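Local coordinates for ABC transporter, substrate binding protein (Aeropyrum pernix, PDB 3EAF) that probably captures a solute outside the cell in the cleft between its two lobes and delivers it to a membrane-bound ABC transporter, at residues E66-F71 and D98-I103; A105-K110 and T230-F235; P120-S125 and R350-I355. All blocks are in the same frame, centred on the assembly; numbering follows the deposited sequence.

From the N terminus, contact 1 closes first: helix 61-74 is tied to the turn between helix 85-98 and strand 101-104, closing a loop within the first lobe. Contact 2 opens two residues later and joins the loop after strand 101-104 to that after strand 227-230 of the second sheet. Contact 3 begins inside that span and ends beyond it, at 350-355, so contacts 2 and 3 cross, while contact 1 precedes both. The centres of contacts 2 and 3 are about 9 Å apart, with a probable hydrogen bond, Y107 O to Y124 N, whereas the centre of contact 1 is about 21 Å from that of contact 2 and 26 Å from that of contact 3.

Contact 1 of 3, residues E66-F71 and D98-I103; sequences EYYREF and DKITYI
Y68 meets D98 and I100 with the far end of its ring, through one polar and one apolar interaction. The polar one is a hydrogen bond: OH of Y68 donates to OD2 of D98 across 2.6 Å, on the anti lone pair, which faces away from OD1. The carboxylate stands at the ring edge, its plane only 18° from that of the ring, so the acceptor lies where a phenol O-H in the ring plane can reach it. OD2 of D98 also accepts a hydrogen bond from Q94 and forms a salt bridge with R72, which would tend to keep the carboxylate ionised. The apolar part is CD1 of I100, 3.6 Å from OH and 4.0 Å from CE1 of Y68, arriving obliquely from the opposite direction. Both contacts depend on the ring standing out from its helix, with CG trans to the backbone N (chi1 176°). A phenylalanine here could still touch I100, but it would probably leave OD2 of D98 one donor short and the two segments without their hydrogen bond. Just past D98, K99 has positive phi and closes helix 85-98 with a Schellman motif. Strand 79-82, that helix and strand 101-104 form a beta-alpha-beta crossover; helix 61-74 packs against it, with Y68 touching V95 of helix 85-98 and sharing I80 of strand 79-82 with F71, I100 and Y102.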
loop_
_atom_site.group_PDB
_atom_site.type_symbol
_atom_site.label_atom_id
_atom_site.label_comp_id
_atom_site.label_asym_id
_atom_site.label_seq_id
_atom_site.Cartn_x
_atom_site.Cartn_y
_atom_site.Cartn_z
ATOM N N GLU A 66 -12.801 -6.382 17.005
ATOM C CA GLU A 66 -13.269 -7.699 17.454
ATOM C C GLU A 66 -12.316 -8.834 17.038
ATOM O O GLU A 66 -11.969 -9.697 17.855
ATOM C CB GLU A 66 -14.693 -7.955 16.955
ATOM C CG GLU A 66 -15.751 -7.194 17.761
ATOM C CD GLU A 66 -17.064 -6.996 17.020
ATOM O OE1 GLU A 66 -17.172 -7.387 15.837
ATOM O OE2 GLU A 66 -17.996 -6.434 17.633
ATOM N N TYR A 67 -11.891 -8.823 15.775
ATOM C CA TYR A 67 -10.941 -9.822 15.284
ATOM C C TYR A 67 -9.545 -9.664 15.880
ATOM O O TYR A 67 -8.827 -10.655 16.039
ATOM C CB TYR A 67 -10.880 -9.827 13.757
ATOM C CG TYR A 67 -12.121 -10.372 13.083
ATOM C CD1 TYR A 67 -12.861 -11.407 13.657
ATOM C CD2 TYR A 67 -12.547 -9.868 11.854
ATOM C CE1 TYR A 67 -14.001 -11.913 13.030
ATOM C CE2 TYR A 67 -13.672 -10.376 11.219
ATOM C CZ TYR A 67 -14.398 -11.393 11.818
ATOM O OH TYR A 67 -15.518 -11.899 11.194
ATOM N N TYR A 68 -9.166 -8.431 16.213
ATOM C CA TYR A 68 -7.900 -8.187 16.909
ATOM C C TYR A 68 -7.879 -8.865 18.277
ATOM O O TYR A 68 -6.911 -9.541 18.629
ATOM C CB TYR A 68 -7.610 -6.692 17.088
ATOM C CG TYR A 68 -6.346 -6.477 17.900
ATOM C CD1 TYR A 68 -5.089 -6.673 17.318
ATOM C CD2 TYR A 68 -6.400 -6.133 19.257
ATOM C CE1 TYR A 68 -3.920 -6.513 18.057
ATOM C CE2 TYR A 68 -5.221 -5.969 20.009
ATOM C CZ TYR A 68 -3.991 -6.161 19.398
ATOM O OH TYR A 68 -2.820 -6.000 20.105
ATOM N N ARG A 69 -8.951 -8.665 19.046
ATOM C CA ARG A 69 -9.085 -9.302 20.349
ATOM C C ARG A 69 -9.078 -10.832 20.218
ATOM O O ARG A 69 -8.429 -11.503 21.004
ATOM C CB ARG A 69 -10.311 -8.779 21.110
ATOM C CG ARG A 69 -10.166 -7.310 21.555
ATOM C CD ARG A 69 -11.270 -6.853 22.518
ATOM N NE ARG A 69 -12.609 -6.944 21.928
ATOM C CZ ARG A 69 -13.204 -5.970 21.239
ATOM N NH1 ARG A 69 -12.591 -4.804 21.034
ATOM N NH2 ARG A 69 -14.422 -6.162 20.749
ATOM N N GLU A 70 -9.756 -11.359 19.196
ATOM C CA GLU A 70 -9.726 -12.790 18.879
ATOM C C GLU A 70 -8.311 -13.288 18.557
ATOM O O GLU A 70 -7.870 -14.302 19.102
ATOM C CB GLU A 70 -10.676 -13.126 17.719
ATOM C CG GLU A 70 -10.674 -14.614 17.340
ATOM C CD GLU A 70 -11.659 -14.980 16.233
ATOM O OE1 GLU A 70 -11.896 -14.162 15.318
ATOM O OE2 GLU A 70 -12.184 -16.113 16.263
ATOM N N PHE A 71 -7.612 -12.587 17.663
ATOM C CA PHE A 71 -6.221 -12.924 17.337
ATOM C C PHE A 71 -5.367 -13.011 18.606
ATOM O O PHE A 71 -4.639 -13.984 18.801
ATOM C CB PHE A 71 -5.595 -11.890 16.382
ATOM C CG PHE A 71 -6.095 -11.959 14.959
ATOM C CD1 PHE A 71 -6.611 -13.134 14.423
ATOM C CD2 PHE A 71 -6.000 -10.836 14.134
ATOM C CE1 PHE A 71 -7.051 -13.179 13.095
ATOM C CE2 PHE A 71 -6.438 -10.869 12.813
ATOM C CZ PHE A 71 -6.966 -12.043 12.290
ATOM N N ASP A 98 0.641 -4.863 23.559
ATOM C CA ASP A 98 0.542 -6.316 23.423
ATOM C C ASP A 98 1.751 -6.982 22.763
ATOM O O ASP A 98 1.843 -8.214 22.737
ATOM C CB ASP A 98 -0.730 -6.681 22.666
ATOM C CG ASP A 98 -1.981 -6.262 23.404
ATOM O OD1 ASP A 98 -1.932 -6.188 24.654
ATOM O OD2 ASP A 98 -3.006 -6.011 22.735
ATOM N N LYS A 99 2.658 -6.168 22.229
ATOM C CA LYS A 99 3.890 -6.641 21.585
ATOM C C LYS A 99 3.634 -7.549 20.385
ATOM O O LYS A 99 4.249 -8.613 20.252
ATOM C CB LYS A 99 4.821 -7.329 22.597
ATOM C CG LYS A 99 5.219 -6.462 23.776
ATOM C CD LYS A 99 6.522 -6.974 24.384
ATOM C CE LYS A 99 6.580 -6.771 25.891
ATOM N NZ LYS A 99 6.531 -5.339 26.274
ATOM N N ILE A 100 2.720 -7.121 19.517
ATOM C CA ILE A 100 2.369 -7.863 18.303
ATOM C C ILE A 100 2.882 -7.095 17.083
ATOM O O ILE A 100 2.488 -5.940 16.859
ATOM C CB ILE A 100 0.829 -8.085 18.203
ATOM C CG1 ILE A 100 0.331 -8.941 19.380
ATOM C CG2 ILE A 100 0.439 -8.712 16.850
ATOM C CD1 ILE A 100 -1.192 -9.151 19.432
ATOM N N THR A 101 3.782 -7.717 16.317
ATOM C CA THR A 101 4.314 -7.106 15.087
ATOM C C THR A 101 3.188 -6.967 14.055
ATOM O O THR A 101 2.502 -7.942 13.733
ATOM C CB THR A 101 5.507 -7.912 14.502
ATOM O OG1 THR A 101 6.665 -7.714 15.318
ATOM C CG2 THR A 101 5.837 -7.461 13.077
ATOM N N TYR A 102 3.002 -5.752 13.546
ATOM C CA TYR A 102 1.850 -5.449 12.701
ATOM C C TYR A 102 2.321 -4.914 11.357
ATOM O O TYR A 102 2.878 -3.813 11.279
ATOM C CB TYR A 102 0.946 -4.424 13.402
ATOM C CG TYR A 102 -0.521 -4.521 13.038
ATOM C CD1 TYR A 102 -1.423 -5.136 13.898
ATOM C CD2 TYR A 102 -1.004 -3.993 11.844
ATOM C CE1 TYR A 102 -2.770 -5.235 13.580
ATOM C CE2 TYR A 102 -2.362 -4.089 11.512
ATOM C CZ TYR A 102 -3.232 -4.709 12.391
ATOM O OH TYR A 102 -4.567 -4.815 12.088
ATOM N N ILE A 103 2.110 -5.708 10.309
ATOM C CA ILE A 103 2.507 -5.343 8.956
ATOM C C ILE A 103 1.257 -5.110 8.118
ATOM O O ILE A 103 0.470 -6.037 7.873
ATOM C CB ILE A 103 3.409 -6.418 8.296
ATOM C CG1 ILE A 103 4.641 -6.693 9.173
ATOM C CG2 ILE A 103 3.821 -5.967 6.882
ATOM C CD1 ILE A 103 5.442 -7.946 8.804
#

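Contact 2 of 3, residues A105-K110 and T230-F235; sequences ASYSAK and TNVWGF
Y107 and W233 reach each other with similar first torsions: each has CG beside its backbone N and trans to the carbonyl carbon (chi1 -46° and -58°). The two loops belong to different lobes of a type I periplasmic binding protein fold, each following a sheet strand, 101-104 in one lobe and 227-230 in the other, so the contact bridges the interlobe cleft. The aromatic planes are 16° apart, yet the Y107 ring and the five-membered ring of W233 have centroids 5.6 Å apart, evidence of a slid pair with little overlap; OH of Y107 is 3.7 Å from CZ2 of W233. CG1 of V232 meets the Y107 edge in plane, 3.8 Å from CE2. A105 supplies the third surface: its O sits 3.2 Å above the centre of the Y107 ring and, at the indole edge, 3.3 Å from CZ2 of W233, while CB of A105 packs 3.6 Å from CZ2 of W233. Y107 OH bonds to Q292 of helix 288-304, and W83 meets W233 edge-to-face. A glycerol, probably from the crystallisation liquor, lies about 4 Å from the W233 side chain, consistent with a pocket. ST turns at S106 and S108 shape one loop and an Asx turn at N231 the other, where N231 O accepts from T230 OG1 and G234 N, which approach from opposite faces of its carbonyl plane.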
loop_
_atom_site.group_PDB
_atom_site.type_symbol
_atom_site.label_atom_id
_atom_site.label_comp_id
_atom_site.label_asym_id
_atom_site.label_seq_id
_atom_site.Cartn_x
_atom_site.Cartn_y
_atom_site.Cartn_z
ATOM N N ALA A 105 -1.263 -3.291 4.976
ATOM C CA ALA A 105 -1.524 -2.711 3.676
ATOM C C ALA A 105 -1.618 -1.186 3.757
ATOM O O ALA A 105 -1.278 -0.495 2.800
ATOM C CB ALA A 105 -2.784 -3.278 3.104
ATOM N N SER A 106 -2.080 -0.662 4.889
ATOM C CA SER A 106 -2.031 0.783 5.120
ATOM C C SER A 106 -0.583 1.240 5.171
ATOM O O SER A 106 0.223 0.674 5.911
ATOM C CB SER A 106 -2.703 1.165 6.434
ATOM O OG SER A 106 -2.441 2.534 6.721
ATOM N N TYR A 107 -0.257 2.255 4.372
ATOM C CA TYR A 107 1.068 2.864 4.421
ATOM C C TYR A 107 1.021 4.266 5.054
ATOM O O TYR A 107 1.779 5.153 4.666
ATOM C CB TYR A 107 1.716 2.891 3.031
ATOM C CG TYR A 107 1.620 1.584 2.256
ATOM C CD1 TYR A 107 2.034 0.371 2.821
ATOM C CD2 TYR A 107 1.129 1.570 0.955
ATOM C CE1 TYR A 107 1.947 -0.829 2.099
ATOM C CE2 TYR A 107 1.040 0.393 0.227
ATOM C CZ TYR A 107 1.447 -0.798 0.799
ATOM O OH TYR A 107 1.342 -1.953 0.066
ATOM N N SER A 108 0.144 4.456 6.040
ATOM C CA SER A 108 0.016 5.748 6.736
ATOM C C SER A 108 1.293 6.213 7.431
ATOM O O SER A 108 1.913 5.451 8.182
ATOM C CB SER A 108 -1.108 5.699 7.783
ATOM O OG SER A 108 -1.086 6.868 8.596
ATOM N N ALA A 109 1.642 7.484 7.221
ATOM C CA ALA A 109 2.807 8.089 7.864
ATOM C C ALA A 109 2.682 8.137 9.385
ATOM O O ALA A 109 3.692 8.124 10.098
ATOM C CB ALA A 109 3.067 9.488 7.298
ATOM N N LYS A 110 1.444 8.178 9.877
ATOM C CA LYS A 110 1.169 8.175 11.314
ATOM C C LYS A 110 1.663 6.906 12.038
ATOM O O LYS A 110 1.891 6.931 13.249
ATOM C CB LYS A 110 -0.325 8.431 11.576
ATOM C CG LYS A 110 -0.793 9.794 11.058
ATOM C CD LYS A 110 -2.211 10.138 11.481
ATOM C CE LYS A 110 -2.538 11.595 11.131
ATOM N NZ LYS A 110 -3.975 11.920 11.404
ATOM N N THR A 230 -2.907 8.879 -9.247
ATOM C CA THR A 230 -3.539 8.179 -8.125
ATOM C C THR A 230 -2.516 7.604 -7.173
ATOM O O THR A 230 -1.398 7.248 -7.564
ATOM C CB THR A 230 -4.481 7.016 -8.560
ATOM O OG1 THR A 230 -3.707 5.849 -8.874
ATOM C CG2 THR A 230 -5.359 7.406 -9.746
ATOM N N ASN A 231 -2.925 7.493 -5.917
ATOM C CA ASN A 231 -2.205 6.697 -4.949
ATOM C C ASN A 231 -2.133 5.242 -5.403
ATOM O O ASN A 231 -2.847 4.844 -6.327
ATOM C CB ASN A 231 -2.863 6.810 -3.581
ATOM C CG ASN A 231 -4.167 6.058 -3.495
ATOM O OD1 ASN A 231 -4.219 5.006 -2.881
ATOM N ND2 ASN A 231 -5.234 6.603 -4.098
ATOM N N VAL A 232 -1.272 4.467 -4.746
ATOM C CA VAL A 232 -1.009 3.062 -5.100
ATOM C C VAL A 232 -2.264 2.168 -5.222
ATOM O O VAL A 232 -2.329 1.309 -6.107
ATOM C CB VAL A 232 0.076 2.417 -4.163
ATOM C CG1 VAL A 232 -0.340 2.484 -2.682
ATOM C CG2 VAL A 232 0.397 0.975 -4.591
ATOM N N TRP A 233 -3.250 2.382 -4.347
ATOM C CA TRP A 233 -4.473 1.568 -4.344
ATOM C C TRP A 233 -5.508 2.017 -5.382
ATOM O O TRP A 233 -6.579 1.418 -5.482
ATOM C CB TRP A 233 -5.102 1.516 -2.941
ATOM C CG TRP A 233 -4.190 0.970 -1.871
ATOM C CD1 TRP A 233 -3.568 1.682 -0.887
ATOM C CD2 TRP A 233 -3.789 -0.398 -1.683
ATOM N NE1 TRP A 233 -2.813 0.851 -0.095
ATOM C CE2 TRP A 233 -2.932 -0.433 -0.560
ATOM C CE3 TRP A 233 -4.086 -1.600 -2.342
ATOM C CZ2 TRP A 233 -2.355 -1.619 -0.092
ATOM C CZ3 TRP A 233 -3.515 -2.779 -1.871
ATOM C CH2 TRP A 233 -2.661 -2.778 -0.757
ATOM N N GLY A 234 -5.184 3.052 -6.161
ATOM C CA GLY A 234 -6.147 3.656 -7.096
ATOM C C GLY A 234 -5.928 3.319 -8.559
ATOM O O GLY A 234 -6.690 3.757 -9.428
ATOM N N PHE A 235 -4.890 2.521 -8.820
ATOM C CA PHE A 235 -4.404 2.263 -10.172
ATOM C C PHE A 235 -3.709 0.908 -10.204
ATOM O O PHE A 235 -2.886 0.612 -9.330
ATOM C CB PHE A 235 -3.407 3.352 -10.566
ATOM C CG PHE A 235 -3.031 3.362 -12.035
ATOM C CD1 PHE A 235 -3.715 4.178 -12.929
ATOM C CD2 PHE A 235 -1.958 2.594 -12.509
ATOM C CE1 PHE A 235 -3.359 4.214 -14.281
ATOM C CE2 PHE A 235 -1.598 2.620 -13.858
ATOM C CZ PHE A 235 -2.303 3.438 -14.743
#

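Contact 3 of 3, residues P120-S125 and R350-I355; sequences PAPDYS and RKVFII
P122 and R350 bring the two backbones to a CA-CA separation of 5.1 Å, without a hydrogen bond between the segments. P122 is extended, and two residues later helix 124-139 begins; D123 caps it, OD1 of D123 accepting a weak bond from S125 N at 3.0 Å while OD2 is held by T126. R350 and K351 lead into strand 352-357. Segment 120-125 carries the chain from the sheet of one lobe into the first helix of the other, and 350-355 enters the second sheet, so the pairing joins two of the crossings between lobes, consistent with the three-crossover hinge of type I periplasmic binding proteins. The side-chain contact rests on the proline ring: CG of P122 lies 3.5 Å from R350 O and 3.6 Å from K351 O, packing against main chain. CG1 of V352, trans to the carbonyl carbon (chi1 -67°), is 4.1 Å from CG of P122; the V352 side chain also touches Q127 and S130 of helix 124-139. CB of R350 points away from P122, and its guanidinium binds elsewhere: NH1 forms a salt bridge with E370 and a hydrogen bond to A371 O, and NH2 bonds to P372 O.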
loop_
_atom_site.group_PDB
_atom_site.type_symbol
_atom_site.label_atom_id
_atom_site.label_comp_id
_atom_site.label_asym_id
_atom_site.label_seq_id
_atom_site.Cartn_x
_atom_site.Cartn_y
_atom_site.Cartn_z
ATOM N N PRO A 120 6.394 -2.497 3.979
ATOM C CA PRO A 120 7.537 -2.503 3.059
ATOM C C PRO A 120 7.427 -1.478 1.918
ATOM O O PRO A 120 7.662 -1.812 0.750
ATOM C CB PRO A 120 7.503 -3.929 2.505
ATOM C CG PRO A 120 6.053 -4.244 2.440
ATOM C CD PRO A 120 5.407 -3.536 3.619
ATOM N N ALA A 121 7.073 -0.243 2.261
ATOM C CA ALA A 121 6.882 0.815 1.274
ATOM C C ALA A 121 7.090 2.171 1.957
ATOM O O ALA A 121 7.053 2.251 3.186
ATOM C CB ALA A 121 5.473 0.729 0.655
ATOM N N PRO A 122 7.311 3.239 1.167
ATOM C CA PRO A 122 7.279 4.562 1.798
ATOM C C PRO A 122 5.872 4.844 2.315
ATOM O O PRO A 122 4.914 4.251 1.834
ATOM C CB PRO A 122 7.615 5.522 0.648
ATOM C CG PRO A 122 8.206 4.664 -0.444
ATOM C CD PRO A 122 7.551 3.322 -0.284
ATOM N N ASP A 123 5.746 5.748 3.276
ATOM C CA ASP A 123 4.430 6.151 3.742
ATOM C C ASP A 123 3.669 6.827 2.601
ATOM O O ASP A 123 4.281 7.277 1.631
ATOM C CB ASP A 123 4.573 7.124 4.899
ATOM C CG ASP A 123 5.250 8.399 4.476
ATOM O OD1 ASP A 123 4.538 9.388 4.220
ATOM O OD2 ASP A 123 6.485 8.387 4.351
ATOM N N TYR A 124 2.345 6.913 2.736
ATOM C CA TYR A 124 1.463 7.529 1.736
ATOM C C TYR A 124 1.844 8.946 1.302
ATOM O O TYR A 124 1.631 9.329 0.152
ATOM C CB TYR A 124 0.033 7.581 2.269
ATOM C CG TYR A 124 -0.756 6.292 2.191
ATOM C CD1 TYR A 124 -1.595 5.921 3.236
ATOM C CD2 TYR A 124 -0.683 5.459 1.067
ATOM C CE1 TYR A 124 -2.348 4.749 3.179
ATOM C CE2 TYR A 124 -1.436 4.274 1.000
ATOM C CZ TYR A 124 -2.262 3.932 2.065
ATOM O OH TYR A 124 -3.007 2.775 2.025
ATOM N N SER A 125 2.371 9.732 2.234
ATOM C CA SER A 125 2.697 11.133 1.964
ATOM C C SER A 125 3.948 11.257 1.086
ATOM O O SER A 125 3.929 11.958 0.070
ATOM C CB SER A 125 2.845 11.907 3.279
ATOM O OG SER A 125 1.712 11.712 4.114
ATOM N N ARG A 350 12.131 5.674 0.273
ATOM C CA ARG A 350 11.366 6.844 -0.186
ATOM C C ARG A 350 10.874 6.772 -1.632
ATOM O O ARG A 350 9.821 7.329 -1.958
ATOM C CB ARG A 350 12.166 8.139 0.009
ATOM C CG ARG A 350 12.424 8.512 1.458
ATOM C CD ARG A 350 13.167 9.839 1.588
ATOM N NE ARG A 350 12.292 11.012 1.483
ATOM C CZ ARG A 350 12.345 11.919 0.502
ATOM N NH1 ARG A 350 13.226 11.800 -0.491
ATOM N NH2 ARG A 350 11.515 12.960 0.515
ATOM N N LYS A 351 11.626 6.112 -2.505
ATOM C CA LYS A 351 11.299 6.182 -3.931
ATOM C C LYS A 351 10.179 5.224 -4.350
ATOM O O LYS A 351 9.867 4.268 -3.643
ATOM C CB LYS A 351 12.544 6.030 -4.810
ATOM C CG LYS A 351 13.214 4.677 -4.783
ATOM C CD LYS A 351 14.473 4.702 -5.666
ATOM C CE LYS A 351 15.622 5.453 -5.000
ATOM N NZ LYS A 351 16.911 5.264 -5.755
ATOM N N VAL A 352 9.566 5.526 -5.491
ATOM C CA VAL A 352 8.458 4.741 -6.031
ATOM C C VAL A 352 8.597 4.570 -7.533
ATOM O O VAL A 352 9.333 5.317 -8.179
ATOM C CB VAL A 352 7.079 5.396 -5.741
ATOM C CG1 VAL A 352 6.780 5.379 -4.254
ATOM C CG2 VAL A 352 6.994 6.819 -6.320
ATOM N N PHE A 353 7.905 3.572 -8.078
ATOM C CA PHE A 353 7.726 3.464 -9.522
ATOM C C PHE A 353 6.529 4.310 -9.929
ATOM O O PHE A 353 5.585 4.467 -9.161
ATOM C CB PHE A 353 7.487 2.015 -9.955
ATOM C CG PHE A 353 8.621 1.076 -9.630
ATOM C CD1 PHE A 353 9.798 1.088 -10.383
ATOM C CD2 PHE A 353 8.500 0.157 -8.589
ATOM C CE1 PHE A 353 10.846 0.196 -10.095
ATOM C CE2 PHE A 353 9.540 -0.735 -8.289
ATOM C CZ PHE A 353 10.718 -0.707 -9.042
ATOM N N ILE A 354 6.574 4.858 -11.138
ATOM C CA ILE A 354 5.427 5.535 -11.717
ATOM C C ILE A 354 5.027 4.781 -12.972
ATOM O O ILE A 354 5.880 4.429 -13.794
ATOM C CB ILE A 354 5.730 7.027 -12.053
ATOM C CG1 ILE A 354 6.084 7.827 -10.780
ATOM C CG2 ILE A 354 4.566 7.659 -12.840
ATOM C CD1 ILE A 354 4.941 8.034 -9.788
ATOM N N ILE A 355 3.727 4.542 -13.115
ATOM C CA ILE A 355 3.194 3.779 -14.234
ATOM C C ILE A 355 2.220 4.656 -14.999
ATOM O O ILE A 355 1.365 5.318 -14.398
ATOM C CB ILE A 355 2.491 2.461 -13.755
ATOM C CG1 ILE A 355 3.477 1.566 -12.992
ATOM C CG2 ILE A 355 1.872 1.692 -14.918
ATOM C CD1 ILE A 355 3.547 1.883 -11.503
#